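Local coordinates for HI1317 (Haemophilus influenzae, PDB 1JOV), which probably interconverts the alpha and beta anomers of D-glucose 6-phosphate, as expected of a glucose-6-phosphate 1-epimerase, at residues H18-V23 / F63-A68; I35-A40 / L110-F115; A50-L55 / F209-A214; I43-Q48 / M127-K132. All blocks are in the same frame, centred on the assembly; numbering follows the deposited sequence.

Interaction 1. Residues H18-V23 / F63-A68; sequences HNDIPV and FKNGNA
Phe63 packs along one side of the 18-23 hairpin, its backbone at the tip and its ring toward Val23. The ring receives His18 CB over one face, 4.1 Å from the Phe63 ring centroid and only 13° off the ring normal, which makes a CH-pi contact. The imidazole itself lies oblique to the phenyl ring and turns its NE2 to His25. Ile21 comes to the edge of the same ring instead, with CD1 4.2 Å from Phe63 CD1. The CG of Phe63 lies beside the backbone N (chi1 -66°), which sends the ring along the hairpin past His18 and Ile21. Ile21 CD1 also rests 3.6 Å from Phe63 C, so this buried isoleucine packs on backbone as well as ring. The backbone provides the clearest polar link: Asp20 N donates to Phe63 O at 3.2 Å, almost head-on to the carbonyl (169°) although the N-H itself is bent. Toward solvent the Asp20 carboxylate lies near Lys64 and Asn65. An ion pair of Asp20 OD2 with Lys64 NZ is modelled at 3.1 Å and a weak bond reaches OD2 from Asn65 N, but OD2 is crowded by a neighbouring atom, so both are doubtful. Asn19 ties the turn to the chain terminus through Met1. His18 and Ile21 exchange backbone hydrogen bonds in both directions around the type II' turn, His18 N to Ile21 O being 2.8 Å. The contact thus illustrates a tight two-residue beta hairpin, joining strands 13-18 and 21-28, whose tip is lined by a long loop.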
loop_
_atom_site.group_PDB
_atom_site.type_symbol
_atom_site.label_atom_id
_atom_site.label_comp_id
_atom_site.label_asym_id
_atom_site.label_seq_id
_atom_site.Cartn_x
_atom_site.Cartn_y
_atom_site.Cartn_z
ATOM N N HIS A 18 -16.560 -9.270 -1.383
ATOM C CA HIS A 18 -16.754 -8.302 -2.463
ATOM C C HIS A 18 -16.511 -9.041 -3.751
ATOM O O HIS A 18 -15.392 -9.422 -4.152
ATOM C CB HIS A 18 -15.823 -7.113 -2.357
ATOM C CG HIS A 18 -16.079 -6.276 -1.173
ATOM N ND1 HIS A 18 -16.296 -4.916 -1.314
ATOM C CD2 HIS A 18 -16.107 -6.540 0.147
ATOM C CE1 HIS A 18 -16.408 -4.377 -0.104
ATOM N NE2 HIS A 18 -16.337 -5.344 0.794
ATOM N N ASN A 19 -17.600 -9.293 -4.487
ATOM C CA ASN A 19 -17.499 -10.128 -5.684
ATOM C C ASN A 19 -16.863 -11.465 -5.290
ATOM O O ASN A 19 -17.422 -12.236 -4.468
ATOM C CB ASN A 19 -16.802 -9.470 -6.868
ATOM C CG ASN A 19 -17.627 -8.356 -7.470
ATOM O OD1 ASN A 19 -18.843 -8.294 -7.232
ATOM N ND2 ASN A 19 -16.977 -7.422 -8.191
ATOM N N ASP A 20 -15.695 -11.731 -5.805
ATOM C CA ASP A 20 -14.953 -12.989 -5.516
ATOM C C ASP A 20 -14.106 -13.003 -4.233
ATOM O O ASP A 20 -13.732 -14.069 -3.747
ATOM C CB ASP A 20 -13.958 -13.249 -6.652
ATOM C CG ASP A 20 -14.625 -13.786 -7.901
ATOM O OD1 ASP A 20 -15.820 -14.134 -7.838
ATOM O OD2 ASP A 20 -13.951 -13.867 -8.939
ATOM N N ILE A 21 -13.751 -11.847 -3.680
ATOM C CA ILE A 21 -12.755 -11.745 -2.639
ATOM C C ILE A 21 -13.262 -11.337 -1.233
ATOM O O ILE A 21 -14.027 -10.380 -1.104
ATOM C CB ILE A 21 -11.766 -10.671 -3.103
ATOM C CG1 ILE A 21 -10.876 -11.123 -4.271
ATOM C CG2 ILE A 21 -10.906 -10.221 -1.918
ATOM C CD1 ILE A 21 -10.192 -9.987 -4.986
ATOM N N PRO A 22 -12.839 -12.048 -0.176
ATOM C CA PRO A 22 -13.273 -11.717 1.201
ATOM C C PRO A 22 -12.489 -10.511 1.709
ATOM O O PRO A 22 -11.247 -10.466 1.461
ATOM C CB PRO A 22 -12.962 -12.988 1.977
ATOM C CG PRO A 22 -12.131 -13.801 1.065
ATOM C CD PRO A 22 -11.949 -13.210 -0.226
ATOM N N VAL A 23 -13.172 -9.588 2.330
ATOM C CA VAL A 23 -12.622 -8.342 2.813
ATOM C C VAL A 23 -13.051 -8.090 4.243
ATOM O O VAL A 23 -14.239 -8.083 4.579
ATOM C CB VAL A 23 -13.052 -7.144 1.901
ATOM C CG1 VAL A 23 -12.498 -5.818 2.439
ATOM C CG2 VAL A 23 -12.601 -7.398 0.478
ATOM N N PHE A 63 -12.442 -6.811 -8.192
ATOM C CA PHE A 63 -12.424 -7.815 -7.189
ATOM C C PHE A 63 -12.538 -9.285 -7.572
ATOM O O PHE A 63 -13.302 -10.063 -7.013
ATOM C CB PHE A 63 -13.407 -7.559 -6.053
ATOM C CG PHE A 63 -13.112 -6.379 -5.221
ATOM C CD1 PHE A 63 -12.193 -6.427 -4.181
ATOM C CD2 PHE A 63 -13.724 -5.174 -5.510
ATOM C CE1 PHE A 63 -11.943 -5.312 -3.418
ATOM C CE2 PHE A 63 -13.508 -4.019 -4.737
ATOM C CZ PHE A 63 -12.611 -4.097 -3.674
ATOM N N LYS A 64 -11.672 -9.686 -8.462
ATOM C CA LYS A 64 -11.591 -11.035 -8.939
ATOM C C LYS A 64 -10.472 -11.858 -8.337
ATOM O O LYS A 64 -9.287 -11.437 -8.390
ATOM C CB LYS A 64 -11.403 -10.973 -10.457
ATOM C CG LYS A 64 -11.089 -12.311 -11.117
ATOM C CD LYS A 64 -12.246 -13.337 -11.006
ATOM C CE LYS A 64 -11.813 -14.762 -11.484
ATOM N NZ LYS A 64 -12.851 -15.789 -11.156
ATOM N N ASN A 65 -10.820 -13.044 -7.857
ATOM C CA ASN A 65 -9.847 -13.878 -7.207
ATOM C C ASN A 65 -8.655 -14.127 -8.114
ATOM O O ASN A 65 -8.799 -14.438 -9.286
ATOM C CB ASN A 65 -10.407 -15.164 -6.598
ATOM C CG ASN A 65 -11.058 -16.061 -7.625
ATOM O OD1 ASN A 65 -12.224 -15.879 -7.974
ATOM N ND2 ASN A 65 -10.312 -17.042 -8.108
ATOM N N GLY A 66 -7.454 -13.944 -7.573
ATOM C CA GLY A 66 -6.271 -14.137 -8.378
ATOM C C GLY A 66 -5.727 -13.025 -9.258
ATOM O O GLY A 66 -4.666 -13.205 -9.904
ATOM N N ASN A 67 -6.433 -11.895 -9.310
ATOM C CA ASN A 67 -6.147 -10.701 -10.059
ATOM C C ASN A 67 -5.851 -9.542 -9.055
ATOM O O ASN A 67 -6.699 -9.267 -8.223
ATOM C CB ASN A 67 -7.417 -10.333 -10.828
ATOM C CG ASN A 67 -7.254 -9.134 -11.680
ATOM O OD1 ASN A 67 -7.805 -8.069 -11.366
ATOM N ND2 ASN A 67 -6.439 -9.240 -12.758
ATOM N N ALA A 68 -4.681 -9.004 -9.178
ATOM C CA ALA A 68 -4.180 -8.017 -8.213
ATOM C C ALA A 68 -5.132 -6.887 -8.143
ATOM O O ALA A 68 -5.633 -6.420 -9.182
ATOM C CB ALA A 68 -2.790 -7.531 -8.564
#

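Interaction 2. Residues I35-A40 / L110-F115; sequences ISLQGA and LEFELF
Ile35 meets two residues of the facing strand, one with each branch of its side chain. CG1 stands beside the backbone N (chi1 -54°) and carries CD1 to Leu110, while CG2 is left to face Phe112. The first of these meetings is the tight one: Ile35 CD1 and Leu110 CD1 are 3.5 Å apart, closer than ordinary methyl contact. The second is equally close in distance, with Ile35 CG2 3.5 Å from Phe112 CZ, approaching the ring obliquely. Met127 packs against Ile35 and Phe112 and continues this buried layer. At the root of the phenyl group, Ala40 CB touches Phe112 CB at 3.7 Å. The type II turn from Leu37 to Ala40 brings that methyl round, and just before it Ser36 OG donates to Gln38 O at 2.8 Å, in the carbonyl plane on a lone pair.

The solvent side of the contact is slighter, though its distance is no longer. There Leu37, partly exposed and burying little surface, makes a single edge contact: CD2 lies 3.7 Å from Phe112 CE1, near the ring plane, with the side chains nearly at right angles. No hydrogen bond crosses between 35-40 and 110-115, and the backbones stay apart, with side chains filling the space between them. Such face-to-face apolar packing of separate antiparallel sheets is characteristic of the beta-supersandwich of galactose mutarotase-like proteins.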
loop_
_atom_site.group_PDB
_atom_site.type_symbol
_atom_site.label_atom_id
_atom_site.label_comp_id
_atom_site.label_asym_id
_atom_site.label_seq_id
_atom_site.Cartn_x
_atom_site.Cartn_y
_atom_site.Cartn_z
ATOM N N ILE A 35 -9.725 -4.488 4.553
ATOM C CA ILE A 35 -8.510 -5.259 4.212
ATOM C C ILE A 35 -8.893 -6.486 3.390
ATOM O O ILE A 35 -9.610 -7.380 3.866
ATOM C CB ILE A 35 -7.758 -5.787 5.463
ATOM C CG1 ILE A 35 -7.459 -4.593 6.411
ATOM C CG2 ILE A 35 -6.427 -6.536 5.003
ATOM C CD1 ILE A 35 -8.519 -4.188 7.517
ATOM N N SER A 36 -8.429 -6.579 2.165
ATOM C CA SER A 36 -8.738 -7.745 1.382
ATOM C C SER A 36 -7.871 -8.924 1.916
ATOM O O SER A 36 -6.632 -8.826 2.066
ATOM C CB SER A 36 -8.293 -7.491 -0.064
ATOM O OG SER A 36 -8.053 -8.708 -0.735
ATOM N N LEU A 37 -8.453 -10.091 2.104
ATOM C CA LEU A 37 -7.604 -11.247 2.514
ATOM C C LEU A 37 -6.696 -11.726 1.343
ATOM O O LEU A 37 -5.649 -12.341 1.561
ATOM C CB LEU A 37 -8.483 -12.385 3.025
ATOM C CG LEU A 37 -9.290 -12.151 4.306
ATOM C CD1 LEU A 37 -9.793 -13.485 4.858
ATOM C CD2 LEU A 37 -8.456 -11.413 5.351
ATOM N N GLN A 38 -7.109 -11.375 0.119
ATOM C CA GLN A 38 -6.264 -11.669 -1.006
ATOM C C GLN A 38 -5.125 -10.619 -0.884
ATOM O O GLN A 38 -5.375 -9.416 -0.957
ATOM C CB GLN A 38 -6.910 -11.544 -2.370
ATOM C CG GLN A 38 -5.898 -11.657 -3.499
ATOM C CD GLN A 38 -6.541 -11.541 -4.852
ATOM O OE1 GLN A 38 -7.314 -12.412 -5.243
ATOM N NE2 GLN A 38 -6.376 -10.567 -5.732
ATOM N N GLY A 39 -3.919 -11.077 -0.733
ATOM C CA GLY A 39 -2.736 -10.185 -0.673
ATOM C C GLY A 39 -2.635 -9.431 0.687
ATOM O O GLY A 39 -1.832 -8.460 0.754
ATOM N N ALA A 40 -3.399 -9.836 1.692
ATOM C CA ALA A 40 -3.440 -9.095 2.980
ATOM C C ALA A 40 -3.394 -7.615 2.640
ATOM O O ALA A 40 -2.525 -6.859 3.170
ATOM C CB ALA A 40 -2.200 -9.509 3.825
ATOM N N LEU A 110 -4.355 -5.971 13.631
ATOM C CA LEU A 110 -4.719 -7.178 12.861
ATOM C C LEU A 110 -3.406 -7.767 12.342
ATOM O O LEU A 110 -2.490 -6.973 11.959
ATOM C CB LEU A 110 -5.476 -6.708 11.604
ATOM C CG LEU A 110 -6.799 -5.951 11.924
ATOM C CD1 LEU A 110 -7.460 -5.684 10.497
ATOM C CD2 LEU A 110 -7.712 -6.692 12.886
ATOM N N GLU A 111 -3.321 -9.092 12.333
ATOM C CA GLU A 111 -2.106 -9.787 11.801
ATOM C C GLU A 111 -2.595 -10.755 10.765
ATOM O O GLU A 111 -3.607 -11.397 10.963
ATOM C CB GLU A 111 -1.286 -10.576 12.861
ATOM C CG GLU A 111 -0.769 -9.546 13.884
ATOM C CD GLU A 111 0.128 -10.192 14.943
ATOM O OE1 GLU A 111 0.463 -11.400 14.804
ATOM O OE2 GLU A 111 0.487 -9.491 15.923
ATOM N N PHE A 112 -1.882 -10.828 9.672
ATOM C CA PHE A 112 -2.174 -11.713 8.550
ATOM C C PHE A 112 -0.983 -12.579 8.305
ATOM O O PHE A 112 0.148 -12.149 8.499
ATOM C CB PHE A 112 -2.481 -10.855 7.311
ATOM C CG PHE A 112 -3.680 -9.982 7.542
ATOM C CD1 PHE A 112 -4.939 -10.484 7.317
ATOM C CD2 PHE A 112 -3.538 -8.670 8.015
ATOM C CE1 PHE A 112 -6.040 -9.699 7.513
ATOM C CE2 PHE A 112 -4.662 -7.879 8.215
ATOM C CZ PHE A 112 -5.905 -8.394 7.964
ATOM N N GLU A 113 -1.184 -13.824 7.863
ATOM C CA GLU A 113 -0.021 -14.656 7.523
ATOM C C GLU A 113 -0.227 -15.310 6.119
ATOM O O GLU A 113 -1.387 -15.543 5.727
ATOM C CB GLU A 113 0.166 -15.763 8.550
ATOM C CG GLU A 113 0.595 -15.146 9.928
ATOM C CD GLU A 113 0.526 -16.147 11.044
ATOM O OE1 GLU A 113 -0.481 -16.894 11.069
ATOM O OE2 GLU A 113 1.480 -16.232 11.821
ATOM N N LEU A 114 0.899 -15.530 5.445
ATOM C CA LEU A 114 0.920 -16.170 4.123
ATOM C C LEU A 114 1.697 -17.474 4.283
ATOM O O LEU A 114 2.806 -17.500 4.916
ATOM C CB LEU A 114 1.678 -15.304 3.102
ATOM C CG LEU A 114 1.842 -15.946 1.697
ATOM C CD1 LEU A 114 0.434 -16.176 1.200
ATOM C CD2 LEU A 114 2.685 -14.960 0.866
ATOM N N PHE A 115 1.120 -18.570 3.807
ATOM C CA PHE A 115 1.739 -19.901 3.932
ATOM C C PHE A 115 2.039 -20.526 2.598
ATOM O O PHE A 115 1.340 -20.298 1.596
ATOM C CB PHE A 115 0.836 -20.839 4.725
ATOM C CG PHE A 115 0.645 -20.458 6.157
ATOM C CD1 PHE A 115 1.572 -20.849 7.157
ATOM C CD2 PHE A 115 -0.470 -19.730 6.509
ATOM C CE1 PHE A 115 1.402 -20.422 8.450
ATOM C CE2 PHE A 115 -0.652 -19.328 7.781
ATOM C CZ PHE A 115 0.284 -19.640 8.766
#

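Interaction 3. Residues A50-L55 / F209-A214; sequences AKQDVL and FNRTIA
Arg211 binds the backbone of the 50-55 loop through two carbonyl oxygens, both lying close to its guanidinium plane. NH1 donates to Gln52 O at 3.0 Å, although it stands well above the carbonyl plane (47°) and is not on a lone pair. The partner bond, Arg211 NH2 to Asp53 O, is shorter at 2.9 Å and straighter at hydrogen, with an N-H...O angle of 166°. Although its CG lies between backbone N and carbonyl carbon, the chain beyond is extended and spans the gap from the strand. NH2 has a further acceptor in Asn154 O. One water accepts from Arg211 NH1 and Lys51 N and, in the modelled conformer of Gln52, donates to its OE1, so the buried cation is satisfied on several sides.

Arg211 opens strand 211-218 at a G1 beta bulge, in which Asn210 and Arg211 both face Asp206. These bonds join the start of a strand in the large antiparallel sheet of this mutarotase-like supersandwich to a loop lacking regular structure. Within that loop, Asp53 OD1 accepts from Leu55 N in an Asx turn, while OD2 binds Ser44.

Stacking is a second kind of contact, less certain because Gln52 has two conformers. In the one modelled here, CG sits over the centre of the Phe209 ring, 3.5 Å from its centroid, and the amide lies nearly parallel to the ring, the planes only 6° apart. The opposite end of the contact is apolar and more distant: Val54 CG1 and Ile213 CD1 pass alongside each other at 4.1 Å, with Ile266 touching both side chains.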
loop_
_atom_site.group_PDB
_atom_site.type_symbol
_atom_site.label_atom_id
_atom_site.label_comp_id
_atom_site.label_asym_id
_atom_site.label_seq_id
_atom_site.Cartn_x
_atom_site.Cartn_y
_atom_site.Cartn_z
ATOM N N ALA A 50 -11.260 12.301 9.355
ATOM C CA ALA A 50 -10.675 12.519 8.049
ATOM C C ALA A 50 -11.885 12.603 7.175
ATOM O O ALA A 50 -12.852 11.863 7.354
ATOM C CB ALA A 50 -9.754 11.394 7.598
ATOM N N LYS A 51 -11.863 13.507 6.237
ATOM C CA LYS A 51 -13.040 13.723 5.387
ATOM C C LYS A 51 -13.024 12.812 4.181
ATOM O O LYS A 51 -14.059 12.505 3.582
ATOM C CB LYS A 51 -13.123 15.188 4.928
ATOM C CG LYS A 51 -13.396 16.166 6.068
ATOM C CD LYS A 51 -13.053 17.591 5.650
ATOM C CE LYS A 51 -12.936 18.518 6.860
ATOM N NZ LYS A 51 -12.605 19.909 6.459
ATOM N N GLN A 52 -11.827 12.370 3.807
ATOM C CA GLN A 52 -11.708 11.503 2.665
ATOM C C GLN A 52 -10.905 10.270 3.085
ATOM O O GLN A 52 -10.022 10.356 3.931
ATOM C CB GLN A 52 -11.004 12.255 1.519
ATOM C CG GLN A 52 -11.769 13.501 0.926
ATOM C CD GLN A 52 -11.453 14.789 1.666
ATOM O OE1 GLN A 52 -10.549 14.809 2.462
ATOM N NE2 GLN A 52 -12.193 15.871 1.380
ATOM N N ASP A 53 -11.141 9.172 2.415
ATOM C CA ASP A 53 -10.315 8.016 2.635
ATOM C C ASP A 53 -8.830 8.406 2.412
ATOM O O ASP A 53 -8.526 9.197 1.516
ATOM C CB ASP A 53 -10.715 6.892 1.652
ATOM C CG ASP A 53 -10.292 5.458 1.990
ATOM O OD1 ASP A 53 -9.204 5.297 2.579
ATOM O OD2 ASP A 53 -11.055 4.514 1.675
ATOM N N VAL A 54 -7.916 7.856 3.198
ATOM C CA VAL A 54 -6.487 8.084 2.983
ATOM C C VAL A 54 -5.953 7.322 1.790
ATOM O O VAL A 54 -4.967 7.777 1.127
ATOM C CB VAL A 54 -5.658 7.757 4.235
ATOM C CG1 VAL A 54 -4.197 7.861 3.941
ATOM C CG2 VAL A 54 -6.013 8.738 5.340
ATOM N N LEU A 55 -6.553 6.146 1.488
ATOM C CA LEU A 55 -6.047 5.338 0.401
ATOM C C LEU A 55 -6.954 5.385 -0.847
ATOM O O LEU A 55 -8.194 5.573 -0.732
ATOM C CB LEU A 55 -5.979 3.896 0.874
ATOM C CG LEU A 55 -4.991 3.710 2.028
ATOM C CD1 LEU A 55 -5.096 2.282 2.484
ATOM C CD2 LEU A 55 -3.557 3.968 1.588
ATOM N N PHE A 209 -7.558 18.444 -1.353
ATOM C CA PHE A 209 -8.323 18.022 -0.189
ATOM C C PHE A 209 -7.862 18.824 1.038
ATOM O O PHE A 209 -8.385 18.686 2.152
ATOM C CB PHE A 209 -8.011 16.539 0.129
ATOM C CG PHE A 209 -8.760 15.545 -0.723
ATOM C CD1 PHE A 209 -9.875 15.920 -1.414
ATOM C CD2 PHE A 209 -8.373 14.201 -0.756
ATOM C CE1 PHE A 209 -10.565 15.047 -2.191
ATOM C CE2 PHE A 209 -9.084 13.292 -1.538
ATOM C CZ PHE A 209 -10.182 13.682 -2.240
ATOM N N ASN A 210 -6.850 19.645 0.827
ATOM C CA ASN A 210 -6.310 20.466 1.909
ATOM C C ASN A 210 -5.874 19.684 3.177
ATOM O O ASN A 210 -6.385 19.930 4.270
ATOM C CB ASN A 210 -7.320 21.624 2.228
ATOM C CG ASN A 210 -7.613 22.507 0.998
ATOM O OD1 ASN A 210 -6.732 23.212 0.511
ATOM N ND2 ASN A 210 -8.855 22.478 0.512
ATOM N N ARG A 211 -4.928 18.770 3.041
ATOM C CA ARG A 211 -4.383 17.983 4.130
ATOM C C ARG A 211 -2.968 17.568 3.787
ATOM O O ARG A 211 -2.526 17.716 2.643
ATOM C CB ARG A 211 -5.187 16.726 4.367
ATOM C CG ARG A 211 -5.134 15.683 3.250
ATOM C CD ARG A 211 -6.323 14.697 3.293
ATOM N NE ARG A 211 -6.214 13.560 2.365
ATOM C CZ ARG A 211 -6.908 12.419 2.469
ATOM N NH1 ARG A 211 -7.781 12.272 3.466
ATOM N NH2 ARG A 211 -6.739 11.444 1.579
ATOM N N THR A 212 -2.233 17.032 4.761
ATOM C CA THR A 212 -0.938 16.475 4.494
ATOM C C THR A 212 -0.897 15.028 4.955
ATOM O O THR A 212 -1.218 14.773 6.110
ATOM C CB THR A 212 0.084 17.195 5.346
ATOM O OG1 THR A 212 0.223 18.499 4.790
ATOM C CG2 THR A 212 1.482 16.629 5.140
ATOM N N ILE A 213 -0.478 14.160 4.068
ATOM C CA ILE A 213 -0.291 12.764 4.430
ATOM C C ILE A 213 1.160 12.617 4.830
ATOM O O ILE A 213 2.057 12.694 3.975
ATOM C CB ILE A 213 -0.655 11.839 3.253
ATOM C CG1 ILE A 213 -2.118 11.976 2.848
ATOM C CG2 ILE A 213 -0.332 10.390 3.584
ATOM C CD1 ILE A 213 -2.584 10.940 1.851
ATOM N N ALA A 214 1.406 12.391 6.117
ATOM C CA ALA A 214 2.818 12.277 6.563
ATOM C C ALA A 214 3.250 10.801 6.615
ATOM O O ALA A 214 2.455 9.988 7.086
ATOM C CB ALA A 214 2.959 12.873 7.902
HETATM O O HOH W 1 -9.183 14.263 5.230
#

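Interaction 4. Residues I43-Q48 / M127-K132; sequences ISWKPQ and MVFTDK
Trp45 NE1 donates to an ordered water 2.6 Å away, and that water in turn donates to Thr130 O at 2.7 Å, so the indole reaches the other segment through a bridge instead of a direct bond. The bridge spans two sheets of the supersandwich typical of the mutarotase clan: strand 41-47 is the edge of one, and strand 121-129 runs in the other and ends here. A second water links Thr130 O to Gln48 N, but weakly on both sides.

The indole is set by its chi1: CG is anti to the backbone N (172°), which swings the ring away from its own strand toward Phe129 and the turn beyond. Trp45 CD1 meets Phe129 CD1 at 3.6 Å, at the edge of the phenyl ring, while the five-membered ring of the indole and the phenyl ring lie oblique, 47° between planes. At the far end of the indole CZ2 packs on backbone, 3.5 Å from Lys132 C, and Asp131 O lies near the plane of the indole at its edge. The turn that presents these atoms holds itself together, for Thr130 OG1 accepts from Lys132 N at 3.0 Å in an ST turn and Thr130 N bonds to Lys132 O. One face of the indole is occupied by Pro47, whose CD sits 3.5 Å above the ring plane, over its centre; the CB of that same proline approaches Asp131 O to 4.1 Å.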
loop_
_atom_site.group_PDB
_atom_site.type_symbol
_atom_site.label_atom_id
_atom_site.label_comp_id
_atom_site.label_asym_id
_atom_site.label_seq_id
_atom_site.Cartn_x
_atom_site.Cartn_y
_atom_site.Cartn_z
ATOM N N ILE A 43 -7.163 -1.890 1.676
ATOM C CA ILE A 43 -7.686 -1.052 0.601
ATOM C C ILE A 43 -8.423 0.227 0.931
ATOM O O ILE A 43 -8.738 1.006 0.010
ATOM C CB ILE A 43 -8.548 -1.970 -0.328
ATOM C CG1 ILE A 43 -9.594 -2.731 0.482
ATOM C CG2 ILE A 43 -7.565 -2.940 -0.996
ATOM C CD1 ILE A 43 -10.697 -3.380 -0.387
ATOM N N SER A 44 -8.682 0.429 2.222
ATOM C CA SER A 44 -9.341 1.679 2.649
ATOM C C SER A 44 -8.913 1.968 4.094
ATOM O O SER A 44 -8.773 1.051 4.902
ATOM C CB SER A 44 -10.846 1.472 2.644
ATOM O OG SER A 44 -11.560 2.589 3.210
ATOM N N TRP A 45 -8.677 3.211 4.357
ATOM C CA TRP A 45 -8.376 3.595 5.744
ATOM C C TRP A 45 -8.840 5.030 5.950
ATOM O O TRP A 45 -8.328 5.932 5.305
ATOM C CB TRP A 45 -6.892 3.357 6.164
ATOM C CG TRP A 45 -6.624 3.938 7.504
ATOM C CD1 TRP A 45 -7.246 3.642 8.690
ATOM C CD2 TRP A 45 -5.644 4.946 7.804
ATOM N NE1 TRP A 45 -6.683 4.374 9.714
ATOM C CE2 TRP A 45 -5.778 5.258 9.171
ATOM C CE3 TRP A 45 -4.732 5.671 7.042
ATOM C CZ2 TRP A 45 -4.944 6.182 9.793
ATOM C CZ3 TRP A 45 -3.919 6.625 7.659
ATOM C CH2 TRP A 45 -4.082 6.891 9.010
ATOM N N LYS A 46 -9.822 5.232 6.812
ATOM C CA LYS A 46 -10.299 6.611 7.016
ATOM C C LYS A 46 -10.252 6.825 8.527
ATOM O O LYS A 46 -11.101 6.340 9.287
ATOM C CB LYS A 46 -11.691 6.749 6.442
ATOM C CG LYS A 46 -12.150 8.184 6.200
ATOM C CD LYS A 46 -13.539 8.150 5.478
ATOM C CE LYS A 46 -14.167 9.530 5.360
ATOM N NZ LYS A 46 -15.524 9.495 4.706
ATOM N N PRO A 47 -9.178 7.421 9.001
ATOM C CA PRO A 47 -9.064 7.677 10.450
ATOM C C PRO A 47 -10.128 8.749 10.892
ATOM O O PRO A 47 -10.694 9.473 10.124
ATOM C CB PRO A 47 -7.698 8.255 10.630
ATOM C CG PRO A 47 -7.165 8.469 9.292
ATOM C CD PRO A 47 -7.997 7.804 8.252
ATOM N N GLN A 48 -10.401 8.757 12.166
ATOM C CA GLN A 48 -11.518 9.573 12.708
ATOM C C GLN A 48 -11.369 11.029 12.260
ATOM O O GLN A 48 -10.297 11.649 12.382
ATOM C CB GLN A 48 -11.546 9.431 14.214
ATOM C CG GLN A 48 -12.851 9.762 14.873
ATOM C CD GLN A 48 -13.978 8.941 14.349
ATOM O OE1 GLN A 48 -14.837 9.510 13.695
ATOM N NE2 GLN A 48 -13.992 7.591 14.609
ATOM N N MET A 127 -1.017 -4.798 10.958
ATOM C CA MET A 127 -1.550 -3.474 10.754
ATOM C C MET A 127 -2.053 -2.950 12.098
ATOM O O MET A 127 -2.800 -3.647 12.733
ATOM C CB MET A 127 -2.741 -3.485 9.771
ATOM C CG MET A 127 -2.315 -4.101 8.397
ATOM S SD MET A 127 -3.800 -4.112 7.304
ATOM C CE MET A 127 -3.110 -5.043 5.905
ATOM N N VAL A 128 -1.605 -1.770 12.522
ATOM C CA VAL A 128 -1.978 -1.190 13.784
ATOM C C VAL A 128 -2.678 0.148 13.480
ATOM O O VAL A 128 -2.092 1.040 12.885
ATOM C CB VAL A 128 -0.758 -0.959 14.729
ATOM C CG1 VAL A 128 -1.227 -0.414 16.076
ATOM C CG2 VAL A 128 0.037 -2.240 14.910
ATOM N N PHE A 129 -3.938 0.245 13.894
ATOM C CA PHE A 129 -4.771 1.427 13.681
ATOM C C PHE A 129 -5.027 2.237 14.965
ATOM O O PHE A 129 -5.595 1.730 15.940
ATOM C CB PHE A 129 -6.158 1.003 13.129
ATOM C CG PHE A 129 -6.082 0.163 11.866
ATOM C CD1 PHE A 129 -6.057 0.787 10.623
ATOM C CD2 PHE A 129 -6.031 -1.221 11.892
ATOM C CE1 PHE A 129 -5.992 0.090 9.442
ATOM C CE2 PHE A 129 -5.981 -1.939 10.715
ATOM C CZ PHE A 129 -5.956 -1.306 9.465
ATOM N N THR A 130 -4.598 3.473 14.913
ATOM C CA THR A 130 -4.786 4.479 15.972
ATOM C C THR A 130 -5.229 5.718 15.183
ATOM O O THR A 130 -6.059 5.650 14.267
ATOM C CB THR A 130 -3.429 4.742 16.703
ATOM O OG1 THR A 130 -2.386 5.097 15.756
ATOM C CG2 THR A 130 -2.987 3.506 17.469
ATOM N N ASP A 131 -4.722 6.901 15.515
ATOM C CA ASP A 131 -4.902 7.984 14.567
ATOM C C ASP A 131 -3.959 7.819 13.393
ATOM O O ASP A 131 -4.038 8.553 12.399
ATOM C CB ASP A 131 -4.587 9.341 15.250
ATOM C CG ASP A 131 -3.167 9.395 15.826
ATOM O OD1 ASP A 131 -2.823 8.556 16.703
ATOM O OD2 ASP A 131 -2.310 10.258 15.470
ATOM N N LYS A 132 -3.056 6.889 13.491
ATOM C CA LYS A 132 -2.129 6.651 12.395
ATOM C C LYS A 132 -2.356 5.198 11.925
ATOM O O LYS A 132 -3.094 4.451 12.568
ATOM C CB LYS A 132 -0.694 6.955 12.835
ATOM C CG LYS A 132 -0.495 8.279 13.564
ATOM C CD LYS A 132 0.995 8.584 13.768
ATOM C CE LYS A 132 1.239 10.065 14.025
ATOM N NZ LYS A 132 2.639 10.334 14.463
HETATM O O HOH W 2 -7.419 4.496 12.206
HETATM O O HOH W 3 -8.343 8.026 14.783
#

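Interactions 2 and 4 are buried and largely apolar, and both bring the five-strand sheet against the eight-strand one; strands 31-36 and 41-47 are neighbours in the former, 107-115 and 121-129 in the latter. Interaction 4 adds bridging water where strand 121-129 ends. Interactions 1 and 3, only partly buried, instead fix parts of the same long loop, 63-68 and 50-55, and rely more on backbone carbonyls taking hydrogen bonds. They lie about 26 Å apart between centres, without touching. Interaction 1 reaches interaction 2 through Gly66 and Gln38, while Asp53 of interaction 3 holds Ser44 and Trp45 of interaction 4, coupling loop to sheet.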